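Side-chain contacts in toll-like receptor 13 (Mus musculus, PDB 4Z0C), which recognises and binds bacterial 23S rRNA and signals through MYD88 and TRAF6 to activate NF-kappa-B and the inflammatory response: residues H490-L495 against L499-G504; N506-E511 against S544-G549; P519-L524 against L530-Q535. All blocks are in the same frame, centred on the assembly; numbering follows the deposited sequence.

Contact 1 of 3, residues H490-L495 against L499-G504; sequences HLFSGL and LILKLG
The phenylalanine ring of Phe492 meets the leucines Leu501 and Leu503, and this apolar patch makes up nearly all of the contact. The closest approach is at Leu501, whose CD2 methyl sits over one face of the ring, displaced toward the rim, with Phe492 CZ 4.1 Å from Leu501 CD2. The two side chains cross at about a right angle, and the methyl rests over the ring face near its rim. Leu501 delivers that branch by setting CG opposite the backbone nitrogen (chi1 174°), while Phe492 keeps its own CG beside the nitrogen and opposite the carbonyl carbon (chi1 -62°). On the opposite face the chain neighbour Leu491 places CG over the ring centre, 3.8 Å above the plane of Phe492. The ring is thus clasped between two leucines. Leu503 approaches obliquely and less closely, its CD1 being 4.4 Å from Phe492 CZ.

Beyond this buried patch the two overlapping type I turns of 490-495 become poorly ordered at His490 and Ser493. On strand 500-502 the residues alternate: Leu501 points inward, whereas Lys502 lies on the other side of the strand and packs against a guanine base of the bound RNA. Phe492 fits the phenylalanine position of the leucine-rich repeat consensus, where a flat, wide side chain from the convex-side loop can bridge to the leucines behind the concave strand; a leucine at 501 supplies a methyl, CD2, to cover one face. No hydrogen bond crosses between the segments. The chemistry is therefore purely apolar, and its implication is that shape and exclusion of water join repeats 19 and 20 here, while the opposite side of the strand, where Lys502 meets the RNA, is polar.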
loop_
_atom_site.group_PDB
_atom_site.type_symbol
_atom_site.label_atom_id
_atom_site.label_comp_id
_atom_site.label_asym_id
_atom_site.label_seq_id
_atom_site.Cartn_x
_atom_site.Cartn_y
_atom_site.Cartn_z
ATOM N N HIS A 490 26.305 0.047 -4.404
ATOM C CA HIS A 490 26.899 0.395 -3.121
ATOM C C HIS A 490 25.853 0.965 -2.176
ATOM O O HIS A 490 26.143 1.864 -1.381
ATOM C CB HIS A 490 28.016 1.429 -3.300
ATOM C CG HIS A 490 29.207 0.916 -4.045
ATOM N ND1 HIS A 490 29.604 -0.403 -3.996
ATOM C CD2 HIS A 490 30.099 1.550 -4.844
ATOM C CE1 HIS A 490 30.683 -0.564 -4.743
ATOM N NE2 HIS A 490 31.003 0.606 -5.268
ATOM N N LEU A 491 24.633 0.455 -2.278
ATOM C CA LEU A 491 23.551 0.931 -1.434
ATOM C C LEU A 491 23.824 0.601 0.036
ATOM O O LEU A 491 23.751 1.463 0.906
ATOM C CB LEU A 491 22.229 0.306 -1.885
ATOM C CG LEU A 491 21.007 0.602 -1.014
ATOM C CD1 LEU A 491 20.850 2.096 -0.807
ATOM C CD2 LEU A 491 19.748 -0.015 -1.625
ATOM N N PHE A 492 24.142 -0.662 0.289
ATOM C CA PHE A 492 24.324 -1.191 1.635
ATOM C C PHE A 492 25.792 -1.303 2.024
ATOM O O PHE A 492 26.172 -2.215 2.757
ATOM C CB PHE A 492 23.632 -2.543 1.755
ATOM C CG PHE A 492 22.146 -2.474 1.548
ATOM C CD1 PHE A 492 21.366 -1.598 2.285
ATOM C CD2 PHE A 492 21.531 -3.261 0.589
ATOM C CE1 PHE A 492 19.989 -1.529 2.088
ATOM C CE2 PHE A 492 20.153 -3.185 0.369
ATOM C CZ PHE A 492 19.380 -2.345 1.125
ATOM N N SER A 493 26.599 -0.343 1.576
ATOM C CA SER A 493 28.054 -0.405 1.738
ATOM C C SER A 493 28.591 -0.477 3.179
ATOM O O SER A 493 29.187 -1.483 3.572
ATOM C CB SER A 493 28.688 0.803 1.037
ATOM O OG SER A 493 29.185 0.448 -0.242
ATOM N N GLY A 494 28.395 0.576 3.962
ATOM C CA GLY A 494 28.925 0.616 5.319
ATOM C C GLY A 494 28.262 -0.266 6.371
ATOM O O GLY A 494 28.495 -0.085 7.574
ATOM N N LEU A 495 27.450 -1.226 5.937
ATOM C CA LEU A 495 26.614 -1.945 6.884
ATOM C C LEU A 495 27.057 -3.369 7.216
ATOM O O LEU A 495 26.235 -4.273 7.287
ATOM C CB LEU A 495 25.175 -1.949 6.358
ATOM C CG LEU A 495 24.593 -0.553 6.130
ATOM C CD1 LEU A 495 23.166 -0.604 5.605
ATOM C CD2 LEU A 495 24.655 0.245 7.407
ATOM N N LEU A 499 22.310 -6.486 11.507
ATOM C CA LEU A 499 21.707 -7.767 11.909
ATOM C C LEU A 499 20.323 -7.975 11.322
ATOM O O LEU A 499 19.934 -9.096 11.003
ATOM C CB LEU A 499 21.599 -7.864 13.429
ATOM C CG LEU A 499 22.937 -7.939 14.160
ATOM C CD1 LEU A 499 22.734 -8.085 15.674
ATOM C CD2 LEU A 499 23.778 -9.069 13.599
ATOM N N ILE A 500 19.573 -6.886 11.218
ATOM C CA ILE A 500 18.173 -6.936 10.826
ATOM C C ILE A 500 17.933 -5.919 9.734
ATOM O O ILE A 500 18.274 -4.748 9.890
ATOM C CB ILE A 500 17.252 -6.575 12.005
ATOM C CG1 ILE A 500 17.451 -7.547 13.169
ATOM C CG2 ILE A 500 15.807 -6.574 11.566
ATOM C CD1 ILE A 500 16.729 -7.102 14.457
ATOM N N LEU A 501 17.372 -6.369 8.621
ATOM C CA LEU A 501 17.011 -5.486 7.521
ATOM C C LEU A 501 15.570 -5.748 7.092
ATOM O O LEU A 501 15.222 -6.851 6.690
ATOM C CB LEU A 501 17.975 -5.654 6.350
ATOM C CG LEU A 501 17.634 -4.892 5.065
ATOM C CD1 LEU A 501 17.664 -3.384 5.287
ATOM C CD2 LEU A 501 18.593 -5.286 3.923
ATOM N N LYS A 502 14.738 -4.717 7.184
ATOM C CA LYS A 502 13.311 -4.845 6.920
ATOM C C LYS A 502 12.885 -4.062 5.675
ATOM O O LYS A 502 12.895 -2.840 5.672
ATOM C CB LYS A 502 12.539 -4.346 8.124
ATOM C CG LYS A 502 12.900 -5.081 9.429
ATOM C CD LYS A 502 12.073 -4.571 10.567
ATOM C CE LYS A 502 12.357 -5.358 11.828
ATOM N NZ LYS A 502 11.486 -4.918 12.956
ATOM N N LEU A 503 12.495 -4.777 4.631
ATOM C CA LEU A 503 12.209 -4.157 3.344
ATOM C C LEU A 503 10.829 -4.544 2.840
ATOM O O LEU A 503 10.551 -4.463 1.653
ATOM C CB LEU A 503 13.256 -4.575 2.326
ATOM C CG LEU A 503 14.634 -3.921 2.410
ATOM C CD1 LEU A 503 15.588 -4.649 1.459
ATOM C CD2 LEU A 503 14.574 -2.455 2.067
ATOM N N GLY A 504 9.979 -5.012 3.738
ATOM C CA GLY A 504 8.661 -5.468 3.343
ATOM C C GLY A 504 7.803 -4.318 2.867
ATOM O O GLY A 504 8.083 -3.178 3.182
#

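Contact 2 of 3, residues N506-E511 against S544-G549; sequences NKITYE and SNFFQG. With nucleotides of chain D.
A tyrosine hydroxyl set against the edge of a phenylalanine ring is the odd feature here: Tyr510 OH lies near the plane of the Phe546 ring, 3.7 Å from Phe546 CE1. The ring pair is oblique, with the planes at 74° to one another. Phe546 reaches this place with CG opposite its backbone nitrogen (chi1 -161°). Ile508 adds a looser apolar touch, its CG2 being 4.4 Å from Phe546 CZ. Phe547 lies beside Phe546 and turns a face to its rim, with Phe546 CD2 3.6 Å above the Phe547 plane. Large aromatic groups suit these sites because they span a gap wide enough that the closest CA atoms, those of Tyr510 and Phe546, are 10.9 Å apart.

Ile508 and Tyr510 point toward 544-549, whereas Glu511, the next residue, serves the RNA. Its extended side chain lies against C11 of chain D, with Glu511 CB 3.5 Å from C6 of that nucleotide, and ends at C2 of chain D. There the N4 amino group of C2 donates to Glu511 OE1 over 2.8 Å in an almost straight bond (174°). Glu511 OE2 stands 2.6 Å from N3 of the same base; as both are ordinarily acceptors, a proton is probably held between them, and a carboxylate is well suited to that role.

In the solenoid, 506-511 follows strand 500-502 and precedes strand 529-531, whereas 544-549 lies between strands 540-541 and 555-557. The backbone of Tyr510 bonds to Ile539 and Val541, the latter on strand 540-541, and Phe546 also pairs edge-to-face with Phe521. The contact thereby ties the RNA-bearing loop of one repeat to the convex side of the next.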
loop_
_atom_site.group_PDB
_atom_site.type_symbol
_atom_site.label_atom_id
_atom_site.label_comp_id
_atom_site.label_asym_id
_atom_site.label_seq_id
_atom_site.Cartn_x
_atom_site.Cartn_y
_atom_site.Cartn_z
ATOM N N ASN A 506 7.404 -2.794 0.017
ATOM C CA ASN A 506 7.894 -1.880 -0.996
ATOM C C ASN A 506 7.425 -2.296 -2.403
ATOM O O ASN A 506 6.321 -2.827 -2.562
ATOM C CB ASN A 506 9.415 -1.789 -0.912
ATOM C CG ASN A 506 9.869 -0.841 0.164
ATOM O OD1 ASN A 506 9.975 0.360 -0.068
ATOM N ND2 ASN A 506 10.114 -1.366 1.361
ATOM N N LYS A 507 8.256 -2.046 -3.413
ATOM C CA LYS A 507 7.936 -2.410 -4.799
ATOM C C LYS A 507 9.082 -3.192 -5.412
ATOM O O LYS A 507 9.453 -2.961 -6.562
ATOM C CB LYS A 507 7.710 -1.145 -5.637
ATOM C CG LYS A 507 6.427 -0.405 -5.307
ATOM C CD LYS A 507 6.563 1.080 -5.515
ATOM C CE LYS A 507 5.197 1.718 -5.711
ATOM N NZ LYS A 507 4.896 1.936 -7.160
ATOM N N ILE A 508 9.648 -4.107 -4.637
ATOM C CA ILE A 508 10.801 -4.868 -5.077
ATOM C C ILE A 508 10.318 -6.039 -5.902
ATOM O O ILE A 508 9.915 -7.072 -5.368
ATOM C CB ILE A 508 11.665 -5.321 -3.896
ATOM C CG1 ILE A 508 12.172 -4.089 -3.142
ATOM C CG2 ILE A 508 12.820 -6.165 -4.394
ATOM C CD1 ILE A 508 12.638 -4.361 -1.765
ATOM N N THR A 509 10.342 -5.845 -7.215
ATOM C CA THR A 509 9.689 -6.735 -8.151
ATOM C C THR A 509 10.539 -6.902 -9.406
ATOM O O THR A 509 11.089 -5.924 -9.907
ATOM C CB THR A 509 8.342 -6.149 -8.575
ATOM O OG1 THR A 509 7.469 -6.112 -7.441
ATOM C CG2 THR A 509 7.706 -6.998 -9.699
ATOM N N TYR A 510 10.683 -8.142 -9.875
ATOM C CA TYR A 510 11.327 -8.411 -11.160
ATOM C C TYR A 510 10.355 -9.110 -12.116
ATOM O O TYR A 510 9.757 -10.115 -11.758
ATOM C CB TYR A 510 12.597 -9.237 -10.966
ATOM C CG TYR A 510 13.628 -8.545 -10.108
ATOM C CD1 TYR A 510 13.575 -8.627 -8.724
ATOM C CD2 TYR A 510 14.643 -7.787 -10.685
ATOM C CE1 TYR A 510 14.514 -7.984 -7.927
ATOM C CE2 TYR A 510 15.585 -7.134 -9.899
ATOM C CZ TYR A 510 15.512 -7.238 -8.524
ATOM O OH TYR A 510 16.445 -6.604 -7.741
ATOM N N GLU A 511 10.175 -8.560 -13.317
ATOM C CA GLU A 511 9.198 -9.105 -14.263
ATOM C C GLU A 511 9.787 -10.105 -15.264
ATOM O O GLU A 511 9.094 -10.555 -16.166
ATOM C CB GLU A 511 8.469 -7.990 -15.014
ATOM C CG GLU A 511 7.747 -7.025 -14.121
ATOM C CD GLU A 511 6.593 -6.338 -14.818
ATOM O OE1 GLU A 511 6.600 -6.249 -16.072
ATOM O OE2 GLU A 511 5.673 -5.887 -14.105
ATOM N N SER A 544 18.384 -14.910 -9.873
ATOM C CA SER A 544 18.964 -16.222 -9.588
ATOM C C SER A 544 20.061 -16.149 -8.529
ATOM O O SER A 544 20.350 -17.143 -7.868
ATOM C CB SER A 544 19.480 -16.896 -10.869
ATOM O OG SER A 544 20.680 -16.287 -11.299
ATOM N N ASN A 545 20.671 -14.979 -8.375
ATOM C CA ASN A 545 21.710 -14.792 -7.364
ATOM C C ASN A 545 21.259 -13.781 -6.296
ATOM O O ASN A 545 22.077 -13.093 -5.658
ATOM C CB ASN A 545 23.000 -14.302 -8.014
ATOM C CG ASN A 545 22.810 -12.993 -8.743
ATOM O OD1 ASN A 545 21.683 -12.628 -9.092
ATOM N ND2 ASN A 545 23.900 -12.260 -8.949
ATOM N N PHE A 546 19.949 -13.698 -6.102
ATOM C CA PHE A 546 19.400 -12.671 -5.239
ATOM C C PHE A 546 19.936 -12.710 -3.811
ATOM O O PHE A 546 20.091 -11.651 -3.188
ATOM C CB PHE A 546 17.879 -12.742 -5.244
ATOM C CG PHE A 546 17.212 -11.484 -4.762
ATOM C CD1 PHE A 546 17.376 -10.297 -5.450
ATOM C CD2 PHE A 546 16.408 -11.499 -3.623
ATOM C CE1 PHE A 546 16.759 -9.145 -5.021
ATOM C CE2 PHE A 546 15.775 -10.357 -3.188
ATOM C CZ PHE A 546 15.959 -9.173 -3.878
ATOM N N PHE A 547 20.244 -13.909 -3.307
ATOM C CA PHE A 547 20.635 -14.075 -1.886
ATOM C C PHE A 547 22.119 -14.315 -1.605
ATOM O O PHE A 547 22.502 -14.639 -0.482
ATOM C CB PHE A 547 19.782 -15.161 -1.219
ATOM C CG PHE A 547 18.326 -14.828 -1.203
ATOM C CD1 PHE A 547 17.867 -13.741 -0.459
ATOM C CD2 PHE A 547 17.422 -15.559 -1.950
ATOM C CE1 PHE A 547 16.528 -13.407 -0.449
ATOM C CE2 PHE A 547 16.077 -15.233 -1.948
ATOM C CZ PHE A 547 15.629 -14.156 -1.185
ATOM N N GLN A 548 22.933 -14.140 -2.633
ATOM C CA GLN A 548 24.384 -14.225 -2.559
ATOM C C GLN A 548 24.927 -13.388 -1.391
ATOM O O GLN A 548 24.536 -12.235 -1.196
ATOM C CB GLN A 548 24.965 -13.715 -3.885
ATOM C CG GLN A 548 26.434 -14.002 -4.154
ATOM C CD GLN A 548 26.687 -15.413 -4.640
ATOM O OE1 GLN A 548 25.758 -16.208 -4.806
ATOM N NE2 GLN A 548 27.956 -15.732 -4.884
ATOM N N GLY A 549 25.814 -13.983 -0.604
ATOM C CA GLY A 549 26.527 -13.269 0.435
ATOM C C GLY A 549 25.871 -13.408 1.795
ATOM O O GLY A 549 26.376 -12.885 2.789
ATOM P P C D 11 9.457 -13.097 -20.034
ATOM O OP1 C D 11 8.946 -14.196 -20.878
ATOM O OP2 C D 11 10.880 -12.671 -20.128
ATOM O "O5'" C D 11 8.499 -11.830 -20.264
ATOM C "C5'" C D 11 8.784 -10.562 -19.669
ATOM C "C4'" C D 11 7.739 -9.524 -20.026
ATOM O "O4'" C D 11 6.447 -9.928 -19.505
ATOM C "C3'" C D 11 7.935 -8.121 -19.454
ATOM O "O3'" C D 11 8.849 -7.333 -20.191
ATOM C "C2'" C D 11 6.527 -7.541 -19.481
ATOM O "O2'" C D 11 6.211 -7.059 -20.778
ATOM C "C1'" C D 11 5.673 -8.781 -19.205
ATOM N N1 C D 11 5.196 -8.838 -17.806
ATOM C C2 C D 11 4.025 -8.133 -17.572
ATOM O O2 C D 11 3.507 -7.539 -18.524
ATOM N N3 C D 11 3.481 -8.120 -16.340
ATOM C C4 C D 11 4.079 -8.762 -15.345
ATOM N N4 C D 11 3.470 -8.696 -14.151
ATOM C C5 C D 11 5.293 -9.487 -15.547
ATOM C C6 C D 11 5.819 -9.504 -16.784
ATOM P P C D 2 -0.274 2.167 -16.034
ATOM O OP1 C D 2 1.091 2.387 -16.554
ATOM O OP2 C D 2 -1.519 2.254 -16.854
ATOM O "O5'" C D 2 -0.221 0.689 -15.426
ATOM C "C5'" C D 2 -1.315 0.123 -14.706
ATOM C "C4'" C D 2 -0.843 -0.832 -13.637
ATOM O "O4'" C D 2 -0.224 -2.006 -14.246
ATOM C "C3'" C D 2 0.191 -0.254 -12.676
ATOM O "O3'" C D 2 -0.081 -0.786 -11.381
ATOM C "C2'" C D 2 1.502 -0.832 -13.192
ATOM O "O2'" C D 2 2.543 -0.889 -12.243
ATOM C "C1'" C D 2 1.051 -2.206 -13.676
ATOM N N1 C D 2 1.949 -2.818 -14.656
ATOM C C2 C D 2 2.899 -3.717 -14.161
ATOM O O2 C D 2 2.915 -3.952 -12.945
ATOM N N3 C D 2 3.765 -4.297 -15.013
ATOM C C4 C D 2 3.701 -4.005 -16.321
ATOM N N4 C D 2 4.570 -4.592 -17.154
ATOM C C5 C D 2 2.735 -3.098 -16.838
ATOM C C6 C D 2 1.887 -2.523 -15.986
ATOM P P C D 10 4.238 -14.881 -18.222
ATOM O OP1 C D 10 4.928 -14.625 -19.505
ATOM O OP2 C D 10 3.666 -16.228 -17.954
ATOM O "O5'" C D 10 5.255 -14.518 -17.058
ATOM C "C5'" C D 10 5.853 -13.228 -17.012
ATOM C "C4'" C D 10 7.353 -13.327 -16.970
ATOM O "O4'" C D 10 7.743 -13.969 -15.724
ATOM C "C3'" C D 10 7.992 -14.143 -18.101
ATOM O "O3'" C D 10 9.220 -13.531 -18.499
ATOM C "C2'" C D 10 8.281 -15.486 -17.432
ATOM O "O2'" C D 10 9.372 -16.184 -17.989
ATOM C "C1'" C D 10 8.587 -15.065 -15.994
ATOM N N1 C D 10 8.314 -16.124 -15.015
ATOM C C2 C D 10 9.396 -16.816 -14.450
ATOM O O2 C D 10 10.561 -16.508 -14.744
ATOM N N3 C D 10 9.149 -17.810 -13.578
ATOM C C4 C D 10 7.895 -18.137 -13.272
ATOM N N4 C D 10 7.726 -19.139 -12.394
ATOM C C5 C D 10 6.773 -17.459 -13.838
ATOM C C6 C D 10 7.023 -16.462 -14.696
#

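Contact 3 of 3, residues P519-L524 against L530-Q535; sequences PPFIKL and LNLEGQ. With nucleotides of chain C.
Phe521 and Leu530 mark where the two backbones come nearest, their CA atoms 9.7 Å apart. Residues 519-524 fold into two overlapping type I turns, the second closed by Leu524 N donating to Phe521 O, while 530-535 starts on strand 529-531 and turns away from it after Asn531. Gly534, in this turning part, has a positive phi, which a residue without a side chain adopts easily. An Asx turn braces the exit from the strand: Asn531 OD1 accepts from Glu533 N at 2.8 Å, a short polar side chain being just long enough to reach two residues on.

Leu530 CD2 makes a CH-pi contact with Phe521, 4.3 Å from the ring centroid and 19° off its normal. Leu530 sets CG opposite its backbone nitrogen (chi1 176°), which brings this methyl over the ring. Pro520 CG lies 3.8 Å above the plane of the opposite face, so the ring is clamped between a methyl and a proline ring. Leu532 CD2 lies 4.5 Å from Phe521 CZ. Leucines suit these inward positions, since each turns its CD2 methyl to the ring, one over the face and one obliquely.

Beyond the apolar contact, Glu533 extends to the base of A5 of chain C. Its OE1 accepts from A5 N6 at 2.9 Å, and its OE2 is 2.7 Å from A5 N1, a spacing consistent with a proton lying between them. The chemistry is thus divided: apolar packing joins turn and strand, while the carboxylate just beyond the strand reads the amino and ring-nitrogen edge of an adenine.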
loop_
_atom_site.group_PDB
_atom_site.type_symbol
_atom_site.label_atom_id
_atom_site.label_comp_id
_atom_site.label_asym_id
_atom_site.label_seq_id
_atom_site.Cartn_x
_atom_site.Cartn_y
_atom_site.Cartn_z
ATOM N N PRO A 519 24.542 -8.357 -6.643
ATOM C CA PRO A 519 23.589 -8.873 -5.660
ATOM C C PRO A 519 23.522 -7.840 -4.559
ATOM O O PRO A 519 24.568 -7.399 -4.078
ATOM C CB PRO A 519 24.266 -10.133 -5.136
ATOM C CG PRO A 519 25.265 -10.497 -6.158
ATOM C CD PRO A 519 25.728 -9.212 -6.767
ATOM N N PRO A 520 22.306 -7.430 -4.189
ATOM C CA PRO A 520 22.090 -6.291 -3.289
ATOM C C PRO A 520 22.509 -6.514 -1.833
ATOM O O PRO A 520 22.880 -5.560 -1.156
ATOM C CB PRO A 520 20.582 -6.068 -3.381
ATOM C CG PRO A 520 20.022 -7.390 -3.807
ATOM C CD PRO A 520 21.047 -8.022 -4.678
ATOM N N PHE A 521 22.504 -7.759 -1.377
ATOM C CA PHE A 521 22.799 -8.068 0.022
ATOM C C PHE A 521 24.209 -8.619 0.191
ATOM O O PHE A 521 24.556 -9.187 1.226
ATOM C CB PHE A 521 21.759 -9.052 0.549
ATOM C CG PHE A 521 20.352 -8.640 0.242
ATOM C CD1 PHE A 521 19.870 -7.407 0.675
ATOM C CD2 PHE A 521 19.524 -9.451 -0.516
ATOM C CE1 PHE A 521 18.569 -7.011 0.388
ATOM C CE2 PHE A 521 18.223 -9.061 -0.814
ATOM C CZ PHE A 521 17.741 -7.850 -0.352
ATOM N N ILE A 522 25.024 -8.452 -0.840
ATOM C CA ILE A 522 26.342 -9.075 -0.874
ATOM C C ILE A 522 27.297 -8.615 0.246
ATOM O O ILE A 522 28.143 -9.383 0.695
ATOM C CB ILE A 522 26.995 -8.905 -2.281
ATOM C CG1 ILE A 522 28.172 -9.860 -2.452
ATOM C CG2 ILE A 522 27.423 -7.471 -2.518
ATOM C CD1 ILE A 522 27.789 -11.285 -2.265
ATOM N N LYS A 523 27.135 -7.393 0.736
ATOM C CA LYS A 523 28.028 -6.897 1.787
ATOM C C LYS A 523 27.496 -7.090 3.216
ATOM O O LYS A 523 28.208 -6.845 4.190
ATOM C CB LYS A 523 28.400 -5.427 1.550
ATOM C CG LYS A 523 29.817 -5.190 0.999
ATOM C CD LYS A 523 30.197 -6.145 -0.140
ATOM C CE LYS A 523 31.091 -7.302 0.326
ATOM N NZ LYS A 523 32.447 -6.859 0.753
ATOM N N LEU A 524 26.253 -7.540 3.341
ATOM C CA LEU A 524 25.646 -7.695 4.651
ATOM C C LEU A 524 26.046 -9.022 5.302
ATOM O O LEU A 524 25.228 -9.933 5.442
ATOM C CB LEU A 524 24.133 -7.584 4.531
ATOM C CG LEU A 524 23.655 -6.271 3.919
ATOM C CD1 LEU A 524 22.138 -6.285 3.774
ATOM C CD2 LEU A 524 24.124 -5.063 4.725
ATOM N N LEU A 530 15.964 -10.996 7.376
ATOM C CA LEU A 530 15.599 -10.249 6.192
ATOM C C LEU A 530 14.098 -10.329 5.992
ATOM O O LEU A 530 13.537 -11.420 5.886
ATOM C CB LEU A 530 16.319 -10.841 4.976
ATOM C CG LEU A 530 16.037 -10.287 3.583
ATOM C CD1 LEU A 530 16.134 -8.754 3.553
ATOM C CD2 LEU A 530 17.012 -10.925 2.580
ATOM N N ASN A 531 13.445 -9.178 5.927
ATOM C CA ASN A 531 12.015 -9.151 5.632
ATOM C C ASN A 531 11.742 -8.607 4.219
ATOM O O ASN A 531 12.067 -7.466 3.926
ATOM C CB ASN A 531 11.287 -8.316 6.681
ATOM C CG ASN A 531 9.783 -8.299 6.489
ATOM O OD1 ASN A 531 9.286 -8.342 5.360
ATOM N ND2 ASN A 531 9.042 -8.201 7.603
ATOM N N LEU A 532 11.143 -9.425 3.352
ATOM C CA LEU A 532 10.781 -8.985 1.994
ATOM C C LEU A 532 9.308 -9.255 1.737
ATOM O O LEU A 532 8.899 -9.509 0.615
ATOM C CB LEU A 532 11.611 -9.691 0.939
ATOM C CG LEU A 532 13.099 -9.367 0.925
ATOM C CD1 LEU A 532 13.819 -10.389 0.061
ATOM C CD2 LEU A 532 13.327 -7.985 0.409
ATOM N N GLU A 533 8.510 -9.216 2.790
ATOM C CA GLU A 533 7.099 -9.506 2.647
ATOM C C GLU A 533 6.330 -8.466 1.831
ATOM O O GLU A 533 6.676 -7.283 1.800
ATOM C CB GLU A 533 6.456 -9.619 4.026
ATOM C CG GLU A 533 7.115 -10.622 4.944
ATOM C CD GLU A 533 6.271 -10.903 6.171
ATOM O OE1 GLU A 533 5.279 -10.173 6.397
ATOM O OE2 GLU A 533 6.589 -11.854 6.911
ATOM N N GLY A 534 5.267 -8.924 1.185
ATOM C CA GLY A 534 4.258 -8.043 0.635
ATOM C C GLY A 534 4.682 -6.924 -0.294
ATOM O O GLY A 534 4.195 -5.809 -0.139
ATOM N N GLN A 535 5.588 -7.194 -1.233
ATOM C CA GLN A 535 5.863 -6.226 -2.297
ATOM C C GLN A 535 4.553 -6.004 -3.054
ATOM O O GLN A 535 3.797 -6.950 -3.266
ATOM C CB GLN A 535 6.961 -6.743 -3.233
ATOM C CG GLN A 535 8.223 -7.163 -2.509
ATOM C CD GLN A 535 8.782 -6.061 -1.605
ATOM O OE1 GLN A 535 8.783 -4.882 -1.956
ATOM N NE2 GLN A 535 9.233 -6.447 -0.425
ATOM P P A C 5 1.613 -11.962 16.271
ATOM O OP1 A C 5 1.106 -12.359 17.597
ATOM O OP2 A C 5 2.909 -11.253 16.147
ATOM O "O5'" A C 5 1.809 -13.249 15.358
ATOM C "C5'" A C 5 0.923 -14.354 15.411
ATOM C "C4'" A C 5 1.554 -15.550 14.762
ATOM O "O4'" A C 5 1.420 -15.412 13.324
ATOM C "C3'" A C 5 3.047 -15.730 15.046
ATOM O "O3'" A C 5 3.373 -17.121 15.120
ATOM C "C2'" A C 5 3.714 -15.086 13.821
ATOM O "O2'" A C 5 4.993 -15.596 13.485
ATOM C "C1'" A C 5 2.698 -15.349 12.710
ATOM N N9 A C 5 2.647 -14.266 11.726
ATOM C C8 A C 5 1.659 -13.318 11.614
ATOM N N7 A C 5 1.862 -12.461 10.639
ATOM C C5 A C 5 3.055 -12.877 10.077
ATOM C C6 A C 5 3.802 -12.373 9.011
ATOM N N6 A C 5 3.428 -11.297 8.319
ATOM N N1 A C 5 4.946 -13.009 8.684
ATOM C C2 A C 5 5.299 -14.077 9.400
ATOM N N3 A C 5 4.678 -14.641 10.434
ATOM C C4 A C 5 3.543 -13.993 10.722
#

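Overall arrangement
The three contacts lie side by side in the horseshoe-shaped leucine-rich repeat ectodomain, on the same side of its centre. Contacts 1 and 3 are repeat-to-repeat counterparts, their centres about 7 Å apart, using the neighbouring parallel strands 500-502 and 529-531, which are hydrogen-bonded through the backbones of Leu501, Leu503 and Asn531. The centre of contact 2 is about 7 Å from that of contact 3 and about 14 Å from that of contact 1. Along the chain contact 1 comes first; contact 2 then opens, and both segments of contact 3 fall between its two halves. Gln535 bonds to Ile508, so packed loops and strands lie next to Glu511 and Glu533, which meet the RNA.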